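Local structure of probable M18-family aminopeptidase 1 (Thermotoga maritima, 2GLF) at residues A[98-103]-A[225-230]; A[111-116]-A[183-188]; A[132-137]-A[157-162]. The protein is probably a metal-dependent aminopeptidase of the M18 family, which would use zinc to remove residues from the N-termini of peptides. All blocks are in the same frame, centred on the assembly; numbering follows the deposited sequence.

Contact 1: A[98-103]-A[225-230]; sequences LDFKPN and IEVVPA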
loop_
_atom_site.group_PDB
_atom_site.type_symbol
_atom_site.label_atom_id
_atom_site.label_comp_id
_atom_site.label_asym_id
_atom_site.label_seq_id
_atom_site.Cartn_x
_atom_site.Cartn_y
_atom_site.Cartn_z
ATOM N N LEU A 98 20.346 -23.164 22.980
ATOM C CA LEU A 98 20.898 -23.239 21.635
ATOM C C LEU A 98 21.665 -24.560 21.594
ATOM O O LEU A 98 22.383 -24.884 22.538
ATOM C CB LEU A 98 21.863 -22.083 21.360
ATOM C CG LEU A 98 21.365 -20.637 21.405
ATOM C CD1 LEU A 98 22.544 -19.699 21.150
ATOM C CD2 LEU A 98 20.271 -20.416 20.372
ATOM N N ASP A 99 21.497 -25.327 20.519
ATOM C CA ASP A 99 22.196 -26.600 20.375
ATOM C C ASP A 99 23.211 -26.528 19.245
ATOM O O ASP A 99 22.909 -26.003 18.180
ATOM C CB ASP A 99 21.229 -27.744 20.040
ATOM C CG ASP A 99 20.283 -28.091 21.177
ATOM O OD1 ASP A 99 20.606 -27.814 22.355
ATOM O OD2 ASP A 99 19.211 -28.672 20.880
ATOM N N PHE A 100 24.410 -27.046 19.479
ATOM C CA PHE A 100 25.432 -27.092 18.440
ATOM C C PHE A 100 24.842 -27.998 17.349
ATOM O O PHE A 100 24.234 -29.022 17.661
ATOM C CB PHE A 100 26.700 -27.774 18.974
ATOM C CG PHE A 100 27.712 -26.843 19.594
ATOM C CD1 PHE A 100 27.336 -25.624 20.145
ATOM C CD2 PHE A 100 29.051 -27.222 19.664
ATOM C CE1 PHE A 100 28.277 -24.802 20.757
ATOM C CE2 PHE A 100 29.992 -26.411 20.272
ATOM C CZ PHE A 100 29.604 -25.198 20.820
ATOM N N LYS A 101 25.004 -27.637 16.081
ATOM C CA LYS A 101 24.505 -28.496 15.009
ATOM C C LYS A 101 25.422 -29.714 14.944
ATOM O O LYS A 101 26.467 -29.736 15.585
ATOM C CB LYS A 101 24.539 -27.774 13.664
ATOM C CG LYS A 101 23.384 -26.825 13.428
ATOM C CD LYS A 101 23.366 -26.357 11.985
ATOM C CE LYS A 101 22.172 -25.465 11.707
ATOM N NZ LYS A 101 22.252 -24.888 10.337
ATOM N N PRO A 102 25.042 -30.746 14.174
ATOM C CA PRO A 102 25.904 -31.932 14.088
ATOM C C PRO A 102 27.337 -31.587 13.649
ATOM O O PRO A 102 28.305 -32.100 14.213
ATOM C CB PRO A 102 25.161 -32.817 13.094
ATOM C CG PRO A 102 23.723 -32.494 13.396
ATOM C CD PRO A 102 23.757 -30.983 13.492
ATOM N N ASN A 103 27.479 -30.733 12.637
ATOM C CA ASN A 103 28.805 -30.299 12.192
ATOM C C ASN A 103 28.823 -28.806 12.485
ATOM O O ASN A 103 28.658 -27.992 11.579
ATOM C CB ASN A 103 29.004 -30.524 10.695
ATOM C CG ASN A 103 28.855 -31.973 10.297
ATOM O OD1 ASN A 103 29.424 -32.862 10.923
ATOM N ND2 ASN A 103 28.093 -32.217 9.240
ATOM N N ILE A 225 25.689 -30.727 22.383
ATOM C CA ILE A 225 26.192 -29.554 23.080
ATOM C C ILE A 225 25.074 -28.527 23.202
ATOM O O ILE A 225 24.300 -28.325 22.272
ATOM C CB ILE A 225 27.369 -28.893 22.327
ATOM C CG1 ILE A 225 28.455 -29.927 22.030
ATOM C CG2 ILE A 225 27.944 -27.762 23.165
ATOM C CD1 ILE A 225 29.071 -30.517 23.272
ATOM N N GLU A 226 24.996 -27.881 24.355
ATOM C CA GLU A 226 23.978 -26.876 24.585
ATOM C C GLU A 226 24.626 -25.552 25.005
ATOM O O GLU A 226 25.480 -25.516 25.895
ATOM C CB GLU A 226 22.992 -27.366 25.658
ATOM C CG GLU A 226 22.413 -28.758 25.375
ATOM C CD GLU A 226 21.130 -29.061 26.160
ATOM O OE1 GLU A 226 20.919 -28.458 27.235
ATOM O OE2 GLU A 226 20.337 -29.916 25.703
ATOM N N VAL A 227 24.235 -24.470 24.339
ATOM C CA VAL A 227 24.770 -23.147 24.641
ATOM C C VAL A 227 23.819 -22.496 25.632
ATOM O O VAL A 227 22.622 -22.449 25.402
ATOM C CB VAL A 227 24.890 -22.286 23.356
ATOM C CG1 VAL A 227 25.374 -20.887 23.705
ATOM C CG2 VAL A 227 25.848 -22.952 22.375
ATOM N N VAL A 228 24.365 -21.999 26.732
ATOM C CA VAL A 228 23.561 -21.394 27.788
ATOM C C VAL A 228 24.207 -20.124 28.344
ATOM O O VAL A 228 25.426 -19.991 28.327
ATOM C CB VAL A 228 23.362 -22.429 28.920
ATOM C CG1 VAL A 228 23.655 -21.801 30.282
ATOM C CG2 VAL A 228 21.948 -22.997 28.849
ATOM N N PRO A 229 23.397 -19.179 28.853
ATOM C CA PRO A 229 23.941 -17.930 29.405
ATOM C C PRO A 229 24.874 -18.119 30.608
ATOM O O PRO A 229 24.622 -18.943 31.486
ATOM C CB PRO A 229 22.689 -17.124 29.745
ATOM C CG PRO A 229 21.691 -18.169 30.052
ATOM C CD PRO A 229 21.932 -19.205 28.973
ATOM N N ALA A 230 25.957 -17.346 30.627
ATOM C CA ALA A 230 26.946 -17.424 31.688
ATOM C C ALA A 230 26.518 -16.643 32.931
ATOM O O ALA A 230 27.326 -16.405 33.831
ATOM C CB ALA A 230 28.279 -16.914 31.177
HETATM O O HOH W 1 25.173 -31.023 19.262
#
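Ile225 sets CB and its CG2 branch over one face of the Phe100 ring: CG2 sits 3.5 Å above the ring plane, almost exactly over the centre, while Ile225 CB lies 3.4 Å from Phe100 CG. Val227, two residues further along the same strand, meets the ring at its edge instead, with CG2 3.5 Å from Phe100 CE1. The ring thus has one isoleucine over a face and one valine at its rim. Phe100 CB already points toward the partner strand; with chi1 -91° CG stays on the backbone-N side and the ring lies beneath Ile225. Val227 CB also lies 3.6 Å from Leu98 CB, with CG1 near Leu98 CD1. The backbones run antiparallel beneath these side chains. Val227 N gives a nearly straight bond of 2.6 Å to Leu98 O (173° at the hydrogen), and Phe100 N bonds to Ile225 O; the return bond from Leu98 N to Val227 O is weak. A water lies between Phe100 O and Ile225 N, accepting from the amide and close to the carbonyl. On the other face Asp99 and Glu226 stand side by side, OD1 4.0 Å from OE2, and Arg97 NH1 makes a salt bridge to both, which probably offsets their repulsion. Phe100 also stacks on Phe114, and Asp99 OD2 pairs with Lys362 of a second subunit. Strands 97-108 and 223-229 are the two middle strands of a six-stranded antiparallel sheet, distinct from the mixed sheet that carries metal ligand His92, and consistent with the non-catalytic domain of M18 aminopeptidases.

Contact 2: A[111-116]-A[183-188]; sequences IALFKT and NLMLIA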
loop_
_atom_site.group_PDB
_atom_site.type_symbol
_atom_site.label_atom_id
_atom_site.label_comp_id
_atom_site.label_asym_id
_atom_site.label_seq_id
_atom_site.Cartn_x
_atom_site.Cartn_y
_atom_site.Cartn_z
ATOM N N ILE A 111 37.575 -16.665 10.880
ATOM C CA ILE A 111 37.043 -16.824 12.229
ATOM C C ILE A 111 36.373 -18.185 12.416
ATOM O O ILE A 111 35.443 -18.533 11.694
ATOM C CB ILE A 111 36.015 -15.723 12.541
ATOM C CG1 ILE A 111 36.711 -14.367 12.552
ATOM C CG2 ILE A 111 35.339 -15.992 13.868
ATOM C CD1 ILE A 111 35.776 -13.198 12.799
ATOM N N ALA A 112 36.859 -18.956 13.384
ATOM C CA ALA A 112 36.283 -20.264 13.669
ATOM C C ALA A 112 34.910 -20.019 14.292
ATOM O O ALA A 112 34.765 -19.168 15.168
ATOM C CB ALA A 112 37.178 -21.032 14.633
ATOM N N LEU A 113 33.906 -20.768 13.847
ATOM C CA LEU A 113 32.549 -20.578 14.354
ATOM C C LEU A 113 31.801 -21.859 14.700
ATOM O O LEU A 113 32.039 -22.914 14.110
ATOM C CB LEU A 113 31.724 -19.827 13.314
ATOM C CG LEU A 113 32.105 -18.402 12.951
ATOM C CD1 LEU A 113 31.411 -18.018 11.659
ATOM C CD2 LEU A 113 31.717 -17.475 14.084
ATOM N N PHE A 114 30.884 -21.756 15.654
ATOM C CA PHE A 114 30.054 -22.894 16.034
ATOM C C PHE A 114 28.634 -22.547 15.629
ATOM O O PHE A 114 28.022 -21.642 16.204
ATOM C CB PHE A 114 30.072 -23.146 17.546
ATOM C CG PHE A 114 31.336 -23.758 18.048
ATOM C CD1 PHE A 114 32.079 -23.126 19.036
ATOM C CD2 PHE A 114 31.777 -24.975 17.550
ATOM C CE1 PHE A 114 33.244 -23.695 19.522
ATOM C CE2 PHE A 114 32.942 -25.558 18.028
ATOM C CZ PHE A 114 33.679 -24.915 19.020
ATOM N N LYS A 115 28.112 -23.248 14.632
ATOM C CA LYS A 115 26.746 -22.998 14.209
ATOM C C LYS A 115 25.815 -23.689 15.203
ATOM O O LYS A 115 26.084 -24.796 15.661
ATOM C CB LYS A 115 26.489 -23.559 12.806
ATOM C CG LYS A 115 27.447 -23.088 11.735
ATOM C CD LYS A 115 26.913 -23.423 10.350
ATOM C CE LYS A 115 25.955 -22.343 9.832
ATOM N NZ LYS A 115 24.774 -22.072 10.707
ATOM N N THR A 116 24.723 -23.036 15.553
ATOM C CA THR A 116 23.791 -23.654 16.466
ATOM C C THR A 116 22.437 -23.710 15.801
ATOM O O THR A 116 22.259 -23.248 14.678
ATOM C CB THR A 116 23.642 -22.858 17.758
ATOM O OG1 THR A 116 22.919 -21.653 17.490
ATOM C CG2 THR A 116 25.000 -22.513 18.325
ATOM N N ASN A 183 22.219 -17.323 12.017
ATOM C CA ASN A 183 23.324 -16.464 12.417
ATOM C C ASN A 183 23.700 -16.570 13.888
ATOM O O ASN A 183 24.587 -15.861 14.345
ATOM C CB ASN A 183 23.022 -14.995 12.095
ATOM C CG ASN A 183 22.944 -14.723 10.608
ATOM O OD1 ASN A 183 23.623 -15.365 9.813
ATOM N ND2 ASN A 183 22.124 -13.750 10.227
ATOM N N LEU A 184 23.025 -17.430 14.639
ATOM C CA LEU A 184 23.356 -17.580 16.053
ATOM C C LEU A 184 24.545 -18.532 16.146
ATOM O O LEU A 184 24.394 -19.713 16.453
ATOM C CB LEU A 184 22.151 -18.132 16.824
ATOM C CG LEU A 184 20.928 -17.208 16.738
ATOM C CD1 LEU A 184 19.693 -17.868 17.330
ATOM C CD2 LEU A 184 21.246 -15.909 17.464
HETATM N N MSE A 185 25.732 -18.005 15.861
HETATM C CA MSE A 185 26.952 -18.796 15.893
HETATM C C MSE A 185 27.950 -18.192 16.870
HETATM O O MSE A 185 28.236 -16.998 16.803
HETATM C CB MSE A 185 27.570 -18.829 14.500
HETATM C CG MSE A 185 26.547 -18.660 13.393
HETATM SE SE MSE A 185 27.261 -18.926 11.616
HETATM C CE MSE A 185 28.134 -17.218 11.374
ATOM N N LEU A 186 28.482 -18.999 17.781
ATOM C CA LEU A 186 29.463 -18.464 18.717
ATOM C C LEU A 186 30.839 -18.515 18.073
ATOM O O LEU A 186 31.113 -19.366 17.220
ATOM C CB LEU A 186 29.487 -19.244 20.044
ATOM C CG LEU A 186 28.610 -20.474 20.258
ATOM C CD1 LEU A 186 28.908 -21.059 21.623
ATOM C CD2 LEU A 186 27.143 -20.106 20.140
ATOM N N ILE A 187 31.698 -17.588 18.480
ATOM C CA ILE A 187 33.052 -17.528 17.958
ATOM C C ILE A 187 33.895 -18.633 18.600
ATOM O O ILE A 187 34.047 -18.686 19.818
ATOM C CB ILE A 187 33.678 -16.152 18.243
ATOM C CG1 ILE A 187 32.820 -15.061 17.594
ATOM C CG2 ILE A 187 35.095 -16.103 17.704
ATOM C CD1 ILE A 187 33.349 -13.658 17.771
ATOM N N ALA A 188 34.424 -19.530 17.777
ATOM C CA ALA A 188 35.241 -20.620 18.283
ATOM C C ALA A 188 36.681 -20.167 18.487
ATOM O O ALA A 188 37.356 -20.616 19.409
ATOM C CB ALA A 188 35.195 -21.791 17.320
#
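Ala188 fits its methyl group between Ala112 and Phe114 where strand 185-189, outermost in the six-stranded sheet within this chain, pairs antiparallel with strand 111-119. Its CB lies 3.4 Å from Ala112 CB and reaches over one face of the Phe114 ring, 3.5 Å above the plane but displaced toward the rim. Beside it, Leu186 brings CG up to Phe114 CB, and its CD2 branch meets Thr116 CG2 roughly at a right angle. The opposite face belongs to Met185, a selenomethionine. Bent at chi3 (-78°), its chain turns CE toward Leu113, whose CD1 branch it crosses at 3.4 Å, and leaves SE alongside the Lys115 chain, which is bent so that NZ reaches a salt bridge with Glu182. At the Ile111 end, its CG2 meets Ile187 CG2. Pro334 of a third subunit packs on Met185. Backbone bonds from Phe114 N to Leu186 O and from Ala188 N to Ala112 O tie the strands. At Leu184, centre of an inverse gamma turn, the bond from Thr116 N is weak and a side chain joins in. OG1 of Thr116, between backbone N and carbonyl carbon (chi1 72°), donates a 2.6 Å bond to Leu184 O in the carbonyl plane.

Contact 3: A[132-137]-A[157-162]; sequences LEIHGV and PVFTIP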
loop_
_atom_site.group_PDB
_atom_site.type_symbol
_atom_site.label_atom_id
_atom_site.label_comp_id
_atom_site.label_asym_id
_atom_site.label_seq_id
_atom_site.Cartn_x
_atom_site.Cartn_y
_atom_site.Cartn_z
ATOM N N LEU A 132 28.247 -16.620 26.923
ATOM C CA LEU A 132 27.644 -17.947 26.904
ATOM C C LEU A 132 28.564 -19.025 27.460
ATOM O O LEU A 132 29.778 -18.864 27.494
ATOM C CB LEU A 132 27.260 -18.364 25.471
ATOM C CG LEU A 132 26.232 -17.674 24.567
ATOM C CD1 LEU A 132 25.066 -17.129 25.380
ATOM C CD2 LEU A 132 26.918 -16.582 23.801
ATOM N N GLU A 133 27.954 -20.134 27.874
ATOM C CA GLU A 133 28.656 -21.306 28.394
ATOM C C GLU A 133 28.305 -22.512 27.516
ATOM O O GLU A 133 27.164 -22.653 27.073
ATOM C CB GLU A 133 28.207 -21.619 29.820
ATOM C CG GLU A 133 28.610 -20.616 30.868
ATOM C CD GLU A 133 28.131 -21.024 32.252
ATOM O OE1 GLU A 133 28.394 -22.177 32.653
ATOM O OE2 GLU A 133 27.497 -20.196 32.940
ATOM N N ILE A 134 29.278 -23.376 27.258
ATOM C CA ILE A 134 29.027 -24.584 26.471
ATOM C C ILE A 134 28.837 -25.739 27.456
ATOM O O ILE A 134 29.564 -25.841 28.434
ATOM C CB ILE A 134 30.212 -24.919 25.548
ATOM C CG1 ILE A 134 30.191 -24.028 24.319
ATOM C CG2 ILE A 134 30.144 -26.355 25.109
ATOM C CD1 ILE A 134 31.384 -24.264 23.414
ATOM N N HIS A 135 27.863 -26.603 27.198
ATOM C CA HIS A 135 27.599 -27.745 28.075
ATOM C C HIS A 135 27.053 -28.937 27.298
ATOM O O HIS A 135 26.200 -28.781 26.428
ATOM C CB HIS A 135 26.589 -27.364 29.157
ATOM C CG HIS A 135 27.163 -26.529 30.258
ATOM N ND1 HIS A 135 28.147 -26.991 31.103
ATOM C CD2 HIS A 135 26.873 -25.273 30.670
ATOM C CE1 HIS A 135 28.441 -26.057 31.989
ATOM N NE2 HIS A 135 27.682 -25.004 31.749
ATOM N N GLY A 136 27.538 -30.132 27.611
ATOM C CA GLY A 136 27.039 -31.293 26.906
ATOM C C GLY A 136 27.911 -32.527 26.991
ATOM O O GLY A 136 28.595 -32.754 27.988
ATOM N N VAL A 137 27.881 -33.328 25.931
ATOM C CA VAL A 137 28.652 -34.557 25.886
ATOM C C VAL A 137 28.921 -35.007 24.441
ATOM O O VAL A 137 28.135 -34.726 23.538
ATOM C CB VAL A 137 27.909 -35.668 26.661
ATOM C CG1 VAL A 137 26.504 -35.834 26.118
ATOM C CG2 VAL A 137 28.675 -36.969 26.560
ATOM N N PRO A 157 37.332 -19.757 29.535
ATOM C CA PRO A 157 36.641 -18.681 28.822
ATOM C C PRO A 157 35.138 -18.872 28.659
ATOM O O PRO A 157 34.560 -19.834 29.154
ATOM C CB PRO A 157 37.353 -18.672 27.474
ATOM C CG PRO A 157 37.557 -20.132 27.233
ATOM C CD PRO A 157 38.068 -20.614 28.584
ATOM N N VAL A 158 34.516 -17.925 27.969
ATOM C CA VAL A 158 33.094 -17.988 27.682
ATOM C C VAL A 158 32.976 -17.761 26.180
ATOM O O VAL A 158 33.983 -17.557 25.500
ATOM C CB VAL A 158 32.297 -16.888 28.426
ATOM C CG1 VAL A 158 32.484 -17.034 29.923
ATOM C CG2 VAL A 158 32.730 -15.517 27.950
ATOM N N PHE A 159 31.761 -17.799 25.651
ATOM C CA PHE A 159 31.586 -17.569 24.227
ATOM C C PHE A 159 30.585 -16.452 23.970
ATOM O O PHE A 159 30.002 -15.909 24.906
ATOM C CB PHE A 159 31.150 -18.862 23.546
ATOM C CG PHE A 159 32.076 -20.000 23.811
ATOM C CD1 PHE A 159 32.013 -20.694 25.014
ATOM C CD2 PHE A 159 33.063 -20.336 22.890
ATOM C CE1 PHE A 159 32.920 -21.702 25.297
ATOM C CE2 PHE A 159 33.982 -21.348 23.168
ATOM C CZ PHE A 159 33.909 -22.029 24.372
ATOM N N THR A 160 30.400 -16.094 22.704
ATOM C CA THR A 160 29.463 -15.036 22.363
ATOM C C THR A 160 29.032 -15.096 20.918
ATOM O O THR A 160 29.657 -15.754 20.081
ATOM C CB THR A 160 30.065 -13.634 22.533
ATOM O OG1 THR A 160 31.085 -13.663 23.531
ATOM C CG2 THR A 160 28.990 -12.646 22.944
ATOM N N ILE A 161 27.944 -14.386 20.652
ATOM C CA ILE A 161 27.404 -14.234 19.322
ATOM C C ILE A 161 27.305 -12.716 19.312
ATOM O O ILE A 161 26.304 -12.153 19.739
ATOM C CB ILE A 161 26.008 -14.868 19.189
ATOM C CG1 ILE A 161 26.064 -16.344 19.595
ATOM C CG2 ILE A 161 25.516 -14.744 17.755
ATOM C CD1 ILE A 161 24.711 -17.024 19.641
ATOM N N PRO A 162 28.375 -12.036 18.868
ATOM C CA PRO A 162 28.436 -10.568 18.802
ATOM C C PRO A 162 27.419 -9.948 17.850
ATOM O O PRO A 162 27.420 -10.245 16.660
ATOM C CB PRO A 162 29.873 -10.304 18.357
ATOM C CG PRO A 162 30.172 -11.511 17.489
ATOM C CD PRO A 162 29.594 -12.642 18.299
#
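Leu132 and Phe159 exchange two backbone hydrogen bonds, the one antiparallel bridge between strand 132-139 and the loop that follows strand 145-150. Leu132 N donates to Phe159 O at 2.8 Å, approaching from above the carbonyl plane, and Phe159 N answers to Leu132 O at 2.9 Å with the donor tilted 29° from that carbonyl's plane. Both backbone polar groups of each residue are therefore satisfied within a buried, largely apolar setting. Leu132 bends its CD2 branch over the loop chain, 3.3 Å from Thr160 CA, and Ile134 sets CD1 over one face of the Phe159 ring, 3.4 Å above the plane and toward its rim. With an alanine at Phe159, Ile134 CD1 would probably lose the ring face it rests on, leaving a gap between loop and strand. Further along the strand the polar groups look to other partners. His135 NE2 donates to Glu133 OE1 at 3.1 Å, from above the carboxylate plane, while His135 ND1 is hydrogen-bonded to ND1 of His149; Glu133 OE1 also takes a salt bridge from Lys31. On the loop side, Val158 makes a backbone hydrogen bond with a third subunit. The direct bonds are confined to one backbone pair and the side chains that meet are apolar, so the two backbone bonds probably set the position of Phe159 against the end of the strand, and apolar contact does the rest between these segments.

How the contacts relate
All three contacts are buried and serve one antiparallel sheet, but at different places in it. Contact 1 joins its two middle strands, contact 2 adds the strand that is outermost on one side within this chain, and contact 3 attaches a loop to strand 132-139, next to strand 223-229 of contact 1. Contacts 2 and 3 both nest inside the long loop that contact 1 closes. Strand pairing links contact 1 to each neighbour, through Lys101 N to Lys115 O and Glu226 N to His135 O; Ile187 N and Thr160 O link contacts 2 and 3. Contact 1 has the charged cluster and a water, contact 2 a threonine hydroxyl bond, contact 3 hardly more than backbone and hydrocarbon. Contacts 1 and 2 touch the second subunit, contacts 2 and 3 the third.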